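Local coordinates for protein dihydropteroate synthase (Anaplasma phagocytophilum, PDB 6UCZ) that probably catalyses the joining of p-aminobenzoate to a 6-hydroxymethyl-dihydropterin pyrophosphate in folate synthesis, and here holds pterin-6-yl-methyl-monophosphate in its pocket, at residues N53-H58 and K94-E99; E99-A104 and L127-I132; Q173-L178 and I224-K229. One frame throughout, in Å; residues are numbered along the deposited sequence.

The three contacts sample the helical outer layer of what is, in this enzyme family, a TIM barrel. Contacts 1 and 2 are neighbours, their centres 10 Å apart: they share E99 and use helix 97-106, which meets helix 52-64 in one and the turn L127-V129 at the end of helix 118-127 in the other. I56 CD1 and I100 CG1 (3.6 Å) carry the packing directly from one to the other. Contact 3 lies on the opposite side of the chain's centre, its own centre 37 Å from that of contact 1 and 33 Å from that of contact 2. None lines the pterin pocket: the side chains of V129 and L178 each stay about 14 Å from the bound ligand.

Contact 1: residues N53-H58 and K94-E99; sequences NAAIRH and KEVLPE
The backbones of N53-H58 and K94-E99 come nearest at I56 and V96, whose CA atoms are 6.7 Å apart, so that one turn of helix 52-64 faces the start of helix 97-106 with side chains filling the interval. I56 supplies the main reach. Its CG1 branch leaves beside the backbone N (chi1 -55°), and a second bend at chi2, -53°, carries CD1 across to the other segment. There the methyl meets two kinds of surface: the carbonyl O of V96, 3.6 Å from I56 CD1, and the aliphatic root of E99, whose CB lies 3.7 Å from the same methyl. The I56 and E99 side chains cross at about a right angle, so the isoleucine tip presses on the base of the glutamate and not on its charged end, which turns away to R102 of its own helix. V96 CB, 4.2 Å from I56 CD1, extends the apolar contact. Beside this, A55 points its methyl at the valine, with A55 CB 4.1 Å from V96 CG1. No hydrogen bond spans the two segments, which meet by van der Waals packing. The interface is partly buried: A55 and V96 lie inside, while I56 and E99 keep some solvent exposure. Further along helix 97-106, I100 and I103 also touch I56, and the I56 carbonyl O is hydrogen-bonded to the T60 hydroxyl in helix 52-64. L97 and P98 pack instead on helix 118-127, so that helix 97-106 packs on both helix 52-64 and helix 118-127.

Contact 2: residues E99-A104 and L127-I132; sequences EIIRIA and LGVDYI
I101 and the turn L127-V129 meet most closely through I101 CD1, which touches L127 CB and V129 CG1, each 3.6 Å from it. The isoleucine places that methyl by running CG1 beside its backbone N (chi1 -70°) and then extending, chi2 164°. It crosses L127 at about a right angle, while its CG1 passes V129 CG1 at 4.0 Å. The other branch, CG2, stands anti to the backbone N and lies over the peptide backbone, 3.9 Å from the carbonyl O of L127. A single side chain thus packs against two apolar neighbours and the main chain that links them.

In the next shell, the close approach is consistent with G128, which follows helix 118-127 in a Schellman motif with phi at 118°, the positive value of this motif; having no side chain, it presents bare backbone to I101. Beyond the turn, D130 OD2 is hydrogen-bonded to the V111 amide of strand 110-115 and to H105 NE2, further along helix 97-106, so this carboxylate bridges strand and helix; V129 also rests on V111 and on A124. On the helix side, R102 grips the E99 carboxylate side-on, one nitrogen to each oxygen. NH2 meets the syn lone pair of OE1 in a nearly straight bond within the guanidinium plane, whereas NE reaches E99 OE2 at 2.8 Å from somewhat outside the carboxylate plane. This salt bridge links successive turns of helix 97-106.

Chemically, then, no hydrogen bond links the two segments, and the contact between them is van der Waals packing of I101 on aliphatic groups and peptide backbone, while the bond from D130 to H105, just past A104, pins the loop to the same helix close by.

Contact 3: residues Q173-L178 and I224-K229; sequences QPEQLL and IGKLKK
K226 lies against L178, and its side chain can be followed as an almost fully extended chain from helix 224-228 toward helix 174-194. It sets out with CG anti to the backbone N (chi1 -173°). K226 CB stands 4.1 Å from L178 CD2. CG only skirts the same methyl, and CD returns to it as the nearest atom of the pair, 3.9 Å from L178 CD2. L178 offers this methyl by directing its own CG anti to the backbone N, and the two side chains cross at a slant. Past CD the lysine leaves the leucine, and CE leads on to the charged NZ. At the tip NZ is hydrogen-bonded to N179 OD1, next along helix 174-194. The E175 carboxylate is also near, with OE2 4.4 Å from K226 NZ: too far for a salt bridge, though its opposite charge may still steady the ammonium group. Lysine thus serves in two capacities, its methylenes shielding a buried leucine while its amino group reaches polar partners, in a residue that is itself exposed.

Around this pair, L227 packs on I182 and L185 further along helix 174-194, and K228 forms a salt bridge with D271. Helix 214-222 also packs here, I220 touching L178 and Y219 touching P174 and E175, so that the start of helix 174-194 rests on two successive helices.

Contact 1: residues N53-H58 and K94-E99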
loop_
_atom_site.group_PDB
_atom_site.type_symbol
_atom_site.label_atom_id
_atom_site.label_comp_id
_atom_site.label_asym_id
_atom_site.label_seq_id
_atom_site.Cartn_x
_atom_site.Cartn_y
_atom_site.Cartn_z
ATOM N N ASN A 53 16.179 11.062 12.431
ATOM C CA ASN A 53 17.430 10.640 11.820
ATOM C C ASN A 53 17.388 9.168 11.432
ATOM O O ASN A 53 17.918 8.781 10.384
ATOM C CB ASN A 53 18.577 10.908 12.791
ATOM C CG ASN A 53 19.882 11.139 12.091
ATOM O OD1 ASN A 53 20.650 10.206 11.862
ATOM N ND2 ASN A 53 20.147 12.391 11.741
ATOM N N ALA A 54 16.734 8.336 12.248
ATOM C CA ALA A 54 16.630 6.920 11.911
ATOM C C ALA A 54 15.769 6.710 10.673
ATOM O O ALA A 54 16.067 5.844 9.842
ATOM C CB ALA A 54 16.075 6.135 13.100
ATOM N N ALA A 55 14.695 7.491 10.530
ATOM C CA ALA A 55 13.848 7.364 9.349
ATOM C C ALA A 55 14.609 7.735 8.081
ATOM O O ALA A 55 14.463 7.073 7.048
ATOM C CB ALA A 55 12.599 8.235 9.501
ATOM N N ILE A 56 15.445 8.778 8.154
ATOM C CA ILE A 56 16.235 9.197 7.000
ATOM C C ILE A 56 17.221 8.107 6.618
ATOM O O ILE A 56 17.436 7.824 5.432
ATOM C CB ILE A 56 16.963 10.526 7.301
ATOM C CG1 ILE A 56 15.977 11.603 7.745
ATOM C CG2 ILE A 56 17.786 10.990 6.102
ATOM C CD1 ILE A 56 14.838 11.790 6.801
ATOM N N ARG A 57 17.825 7.469 7.621
ATOM C CA ARG A 57 18.745 6.374 7.349
ATOM C C ARG A 57 18.017 5.193 6.731
ATOM O O ARG A 57 18.538 4.549 5.810
ATOM C CB ARG A 57 19.460 5.957 8.632
ATOM N N HIS A 58 16.818 4.875 7.226
ATOM C CA HIS A 58 16.079 3.770 6.622
ATOM C C HIS A 58 15.675 4.100 5.189
ATOM O O HIS A 58 15.809 3.258 4.296
ATOM C CB HIS A 58 14.848 3.409 7.463
ATOM C CG HIS A 58 14.211 2.110 7.063
ATOM N ND1 HIS A 58 14.938 0.957 6.859
ATOM C CD2 HIS A 58 12.917 1.784 6.826
ATOM C CE1 HIS A 58 14.121 -0.022 6.516
ATOM N NE2 HIS A 58 12.889 0.452 6.488
ATOM N N LYS A 94 6.282 15.681 9.463
ATOM C CA LYS A 94 6.803 16.930 8.912
ATOM C C LYS A 94 8.302 17.082 9.155
ATOM O O LYS A 94 8.958 17.851 8.445
ATOM C CB LYS A 94 6.047 18.146 9.474
ATOM C CG LYS A 94 6.325 18.475 10.936
ATOM C CD LYS A 94 5.646 19.777 11.347
ATOM C CE LYS A 94 5.795 20.037 12.835
ATOM N NZ LYS A 94 5.244 21.363 13.224
ATOM N N GLU A 95 8.857 16.374 10.141
ATOM C CA GLU A 95 10.287 16.466 10.408
ATOM C C GLU A 95 11.105 15.605 9.450
ATOM O O GLU A 95 12.276 15.905 9.196
ATOM C CB GLU A 95 10.576 16.027 11.845
ATOM C CG GLU A 95 9.876 16.837 12.923
ATOM C CD GLU A 95 10.374 18.263 13.014
ATOM O OE1 GLU A 95 11.536 18.525 12.623
ATOM O OE2 GLU A 95 9.601 19.123 13.483
ATOM N N VAL A 96 10.515 14.544 8.905
ATOM C CA VAL A 96 11.255 13.601 8.086
ATOM C C VAL A 96 10.906 13.711 6.607
ATOM O O VAL A 96 11.767 13.448 5.759
ATOM C CB VAL A 96 11.024 12.161 8.587
ATOM C CG1 VAL A 96 11.281 12.078 10.066
ATOM C CG2 VAL A 96 9.601 11.709 8.284
ATOM N N LEU A 97 9.681 14.109 6.281
ATOM C CA LEU A 97 9.212 14.034 4.902
ATOM C C LEU A 97 9.974 14.951 3.943
ATOM O O LEU A 97 10.229 14.522 2.804
ATOM C CB LEU A 97 7.701 14.303 4.898
ATOM C CG LEU A 97 6.800 13.716 3.813
ATOM C CD1 LEU A 97 7.056 12.216 3.656
ATOM C CD2 LEU A 97 5.331 13.955 4.189
ATOM N N PRO A 98 10.351 16.190 4.299
ATOM C CA PRO A 98 11.147 16.987 3.349
ATOM C C PRO A 98 12.471 16.342 2.962
ATOM O O PRO A 98 12.830 16.350 1.778
ATOM C CB PRO A 98 11.356 18.314 4.093
ATOM C CG PRO A 98 10.228 18.413 5.037
ATOM C CD PRO A 98 9.992 16.983 5.487
ATOM N N GLU A 99 13.218 15.793 3.925
ATOM C CA GLU A 99 14.500 15.178 3.589
ATOM C C GLU A 99 14.306 13.890 2.803
ATOM O O GLU A 99 15.045 13.627 1.848
ATOM C CB GLU A 99 15.322 14.911 4.853
ATOM C CG GLU A 99 16.357 15.988 5.170
ATOM C CD GLU A 99 17.378 16.173 4.060
ATOM O OE1 GLU A 99 18.354 15.394 3.992
ATOM O OE2 GLU A 99 17.196 17.097 3.246
#

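Contact 2: residues E99-A104 and L127-I132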
loop_
_atom_site.group_PDB
_atom_site.type_symbol
_atom_site.label_atom_id
_atom_site.label_comp_id
_atom_site.label_asym_id
_atom_site.label_seq_id
_atom_site.Cartn_x
_atom_site.Cartn_y
_atom_site.Cartn_z
ATOM N N GLU A 99 13.218 15.793 3.925
ATOM C CA GLU A 99 14.500 15.178 3.589
ATOM C C GLU A 99 14.306 13.890 2.803
ATOM O O GLU A 99 15.045 13.627 1.848
ATOM C CB GLU A 99 15.322 14.911 4.853
ATOM C CG GLU A 99 16.357 15.988 5.170
ATOM C CD GLU A 99 17.378 16.173 4.060
ATOM O OE1 GLU A 99 18.354 15.394 3.992
ATOM O OE2 GLU A 99 17.196 17.097 3.246
ATOM N N ILE A 100 13.309 13.083 3.177
ATOM C CA ILE A 100 13.023 11.853 2.445
ATOM C C ILE A 100 12.658 12.170 1.003
ATOM O O ILE A 100 13.126 11.508 0.068
ATOM C CB ILE A 100 11.909 11.060 3.154
ATOM C CG1 ILE A 100 12.411 10.502 4.489
ATOM C CG2 ILE A 100 11.342 9.947 2.249
ATOM C CD1 ILE A 100 11.299 9.979 5.397
ATOM N N ILE A 101 11.838 13.205 0.798
ATOM C CA ILE A 101 11.463 13.594 -0.558
ATOM C C ILE A 101 12.687 14.059 -1.339
ATOM O O ILE A 101 12.859 13.708 -2.511
ATOM C CB ILE A 101 10.362 14.672 -0.512
ATOM C CG1 ILE A 101 9.049 14.064 -0.022
ATOM C CG2 ILE A 101 10.188 15.351 -1.872
ATOM C CD1 ILE A 101 8.039 15.115 0.416
ATOM N N ARG A 102 13.558 14.851 -0.704
ATOM C CA ARG A 102 14.753 15.338 -1.390
ATOM C C ARG A 102 15.685 14.187 -1.755
ATOM O O ARG A 102 16.210 14.119 -2.875
ATOM C CB ARG A 102 15.492 16.364 -0.526
ATOM C CG ARG A 102 16.635 17.073 -1.262
ATOM C CD ARG A 102 17.466 17.917 -0.309
ATOM N NE ARG A 102 18.208 17.076 0.627
ATOM C CZ ARG A 102 19.409 16.562 0.390
ATOM N NH1 ARG A 102 20.038 16.818 -0.756
ATOM N NH2 ARG A 102 19.986 15.799 1.309
ATOM N N ILE A 103 15.933 13.291 -0.803
ATOM C CA ILE A 103 16.857 12.191 -1.046
ATOM C C ILE A 103 16.278 11.224 -2.073
ATOM O O ILE A 103 16.987 10.756 -2.971
ATOM C CB ILE A 103 17.190 11.494 0.289
ATOM C CG1 ILE A 103 17.958 12.458 1.202
ATOM C CG2 ILE A 103 18.000 10.228 0.066
ATOM C CD1 ILE A 103 17.875 12.109 2.670
ATOM N N ALA A 104 14.977 10.933 -1.981
ATOM C CA ALA A 104 14.354 10.028 -2.944
ATOM C C ALA A 104 14.341 10.630 -4.344
ATOM O O ALA A 104 14.736 9.973 -5.314
ATOM C CB ALA A 104 12.937 9.664 -2.501
ATOM N N LEU A 127 4.547 19.154 0.046
ATOM C CA LEU A 127 5.983 18.933 0.168
ATOM C C LEU A 127 6.569 18.261 -1.067
ATOM O O LEU A 127 7.787 18.325 -1.276
ATOM C CB LEU A 127 6.295 18.098 1.411
ATOM C CG LEU A 127 6.085 18.786 2.754
ATOM C CD1 LEU A 127 6.473 17.850 3.888
ATOM C CD2 LEU A 127 6.889 20.096 2.797
ATOM N N GLY A 128 5.734 17.640 -1.895
ATOM C CA GLY A 128 6.215 17.081 -3.139
ATOM C C GLY A 128 6.087 15.582 -3.313
ATOM O O GLY A 128 6.747 15.029 -4.200
ATOM N N VAL A 129 5.274 14.899 -2.490
ATOM C CA VAL A 129 5.133 13.452 -2.673
ATOM C C VAL A 129 4.413 13.164 -3.987
ATOM O O VAL A 129 3.741 14.019 -4.575
ATOM C CB VAL A 129 4.435 12.738 -1.496
ATOM C CG1 VAL A 129 5.169 12.989 -0.193
ATOM C CG2 VAL A 129 2.951 13.108 -1.389
ATOM N N ASP A 130 4.600 11.938 -4.469
ATOM C CA ASP A 130 4.117 11.497 -5.770
ATOM C C ASP A 130 2.840 10.678 -5.701
ATOM O O ASP A 130 2.098 10.638 -6.686
ATOM C CB ASP A 130 5.204 10.666 -6.464
ATOM C CG ASP A 130 6.502 11.436 -6.608
ATOM O OD1 ASP A 130 6.586 12.243 -7.547
ATOM O OD2 ASP A 130 7.409 11.265 -5.767
ATOM N N TYR A 131 2.578 10.015 -4.580
ATOM C CA TYR A 131 1.402 9.171 -4.429
ATOM C C TYR A 131 0.707 9.489 -3.121
ATOM O O TYR A 131 1.369 9.740 -2.110
ATOM C CB TYR A 131 1.736 7.654 -4.389
ATOM C CG TYR A 131 2.478 7.067 -5.564
ATOM C CD1 TYR A 131 3.847 7.240 -5.714
ATOM C CD2 TYR A 131 1.812 6.271 -6.483
ATOM C CE1 TYR A 131 4.528 6.675 -6.792
ATOM C CE2 TYR A 131 2.469 5.705 -7.547
ATOM C CZ TYR A 131 3.826 5.901 -7.700
ATOM O OH TYR A 131 4.454 5.324 -8.774
ATOM N N ILE A 132 -0.623 9.440 -3.137
ATOM C CA ILE A 132 -1.396 9.199 -1.925
ATOM C C ILE A 132 -1.653 7.702 -1.825
ATOM O O ILE A 132 -2.273 7.106 -2.715
ATOM C CB ILE A 132 -2.730 9.956 -1.924
ATOM C CG1 ILE A 132 -2.553 11.446 -2.212
ATOM C CG2 ILE A 132 -3.437 9.748 -0.574
ATOM C CD1 ILE A 132 -3.880 12.151 -2.392
#

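Contact 3: residues Q173-L178 and I224-K229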
loop_
_atom_site.group_PDB
_atom_site.type_symbol
_atom_site.label_atom_id
_atom_site.label_comp_id
_atom_site.label_asym_id
_atom_site.label_seq_id
_atom_site.Cartn_x
_atom_site.Cartn_y
_atom_site.Cartn_z
ATOM N N GLN A 173 -18.383 -17.435 1.299
ATOM C CA GLN A 173 -17.702 -17.956 0.114
ATOM C C GLN A 173 -16.584 -17.022 -0.326
ATOM O O GLN A 173 -16.791 -15.804 -0.410
ATOM C CB GLN A 173 -18.693 -18.147 -1.032
ATOM C CG GLN A 173 -19.763 -19.158 -0.714
ATOM C CD GLN A 173 -19.160 -20.497 -0.365
ATOM O OE1 GLN A 173 -18.219 -20.954 -1.017
ATOM N NE2 GLN A 173 -19.672 -21.122 0.687
ATOM N N PRO A 174 -15.392 -17.548 -0.614
ATOM C CA PRO A 174 -14.289 -16.670 -1.024
ATOM C C PRO A 174 -14.559 -15.902 -2.308
ATOM O O PRO A 174 -14.136 -14.750 -2.424
ATOM C CB PRO A 174 -13.108 -17.644 -1.166
ATOM C CG PRO A 174 -13.745 -18.977 -1.403
ATOM C CD PRO A 174 -14.996 -18.967 -0.587
ATOM N N GLU A 175 -15.210 -16.517 -3.297
ATOM C CA GLU A 175 -15.524 -15.792 -4.526
ATOM C C GLU A 175 -16.400 -14.570 -4.238
ATOM O O GLU A 175 -16.203 -13.501 -4.829
ATOM C CB GLU A 175 -16.214 -16.720 -5.525
ATOM C CG GLU A 175 -16.505 -16.070 -6.874
ATOM C CD GLU A 175 -17.297 -16.972 -7.804
ATOM O OE1 GLU A 175 -17.822 -18.004 -7.335
ATOM O OE2 GLU A 175 -17.398 -16.648 -9.006
ATOM N N GLN A 176 -17.377 -14.710 -3.338
ATOM C CA GLN A 176 -18.232 -13.573 -3.019
ATOM C C GLN A 176 -17.439 -12.455 -2.350
ATOM O O GLN A 176 -17.720 -11.274 -2.593
ATOM C CB GLN A 176 -19.400 -14.017 -2.131
ATOM C CG GLN A 176 -20.324 -12.870 -1.708
ATOM C CD GLN A 176 -21.242 -13.253 -0.559
ATOM O OE1 GLN A 176 -21.492 -14.435 -0.316
ATOM N NE2 GLN A 176 -21.744 -12.251 0.160
ATOM N N LEU A 177 -16.432 -12.795 -1.536
ATOM C CA LEU A 177 -15.564 -11.762 -0.973
ATOM C C LEU A 177 -14.857 -10.965 -2.067
ATOM O O LEU A 177 -14.767 -9.730 -1.991
ATOM C CB LEU A 177 -14.535 -12.376 -0.024
ATOM C CG LEU A 177 -13.420 -11.405 0.399
ATOM C CD1 LEU A 177 -13.954 -10.257 1.271
ATOM C CD2 LEU A 177 -12.330 -12.138 1.148
ATOM N N LEU A 178 -14.330 -11.652 -3.083
ATOM C CA LEU A 178 -13.630 -10.951 -4.154
ATOM C C LEU A 178 -14.584 -10.049 -4.926
ATOM O O LEU A 178 -14.223 -8.926 -5.297
ATOM C CB LEU A 178 -12.968 -11.956 -5.094
ATOM C CG LEU A 178 -12.051 -11.403 -6.194
ATOM C CD1 LEU A 178 -11.130 -10.331 -5.657
ATOM C CD2 LEU A 178 -11.234 -12.537 -6.780
ATOM N N ILE A 224 -5.538 -12.626 -8.029
ATOM C CA ILE A 224 -5.323 -11.196 -8.206
ATOM C C ILE A 224 -5.562 -10.771 -9.651
ATOM O O ILE A 224 -5.858 -9.601 -9.915
ATOM C CB ILE A 224 -3.901 -10.810 -7.723
ATOM C CG1 ILE A 224 -3.803 -9.300 -7.490
ATOM C CG2 ILE A 224 -2.829 -11.279 -8.721
ATOM C CD1 ILE A 224 -4.636 -8.815 -6.311
ATOM N N GLY A 225 -5.440 -11.702 -10.601
ATOM C CA GLY A 225 -5.732 -11.393 -11.993
ATOM C C GLY A 225 -7.155 -10.918 -12.230
ATOM O O GLY A 225 -7.404 -10.143 -13.158
ATOM N N LYS A 226 -8.114 -11.405 -11.432
ATOM C CA LYS A 226 -9.489 -10.933 -11.571
ATOM C C LYS A 226 -9.619 -9.459 -11.195
ATOM O O LYS A 226 -10.390 -8.720 -11.819
ATOM C CB LYS A 226 -10.442 -11.791 -10.741
ATOM C CG LYS A 226 -11.905 -11.442 -10.991
ATOM C CD LYS A 226 -12.861 -12.376 -10.266
ATOM C CE LYS A 226 -14.302 -11.893 -10.389
ATOM N NZ LYS A 226 -15.269 -12.909 -9.888
ATOM N N LEU A 227 -8.882 -9.007 -10.185
ATOM C CA LEU A 227 -8.857 -7.575 -9.902
ATOM C C LEU A 227 -8.132 -6.813 -11.010
ATOM O O LEU A 227 -8.541 -5.708 -11.386
ATOM C CB LEU A 227 -8.189 -7.324 -8.552
ATOM C CG LEU A 227 -8.189 -5.881 -8.040
ATOM C CD1 LEU A 227 -9.601 -5.310 -7.945
ATOM C CD2 LEU A 227 -7.481 -5.825 -6.698
ATOM N N LYS A 228 -7.051 -7.392 -11.541
ATOM C CA LYS A 228 -6.305 -6.760 -12.625
ATOM C C LYS A 228 -7.160 -6.589 -13.875
ATOM O O LYS A 228 -6.950 -5.642 -14.642
ATOM C CB LYS A 228 -5.073 -7.599 -12.963
ATOM C CG LYS A 228 -3.939 -7.505 -11.959
ATOM C CD LYS A 228 -3.070 -6.312 -12.259
ATOM C CE LYS A 228 -2.554 -6.366 -13.688
ATOM N NZ LYS A 228 -1.869 -5.103 -14.020
ATOM N N LYS A 229 -8.123 -7.493 -14.103
ATOM C CA LYS A 229 -8.963 -7.436 -15.296
ATOM C C LYS A 229 -9.844 -6.199 -15.327
ATOM O O LYS A 229 -10.471 -5.930 -16.356
ATOM C CB LYS A 229 -9.835 -8.688 -15.403
#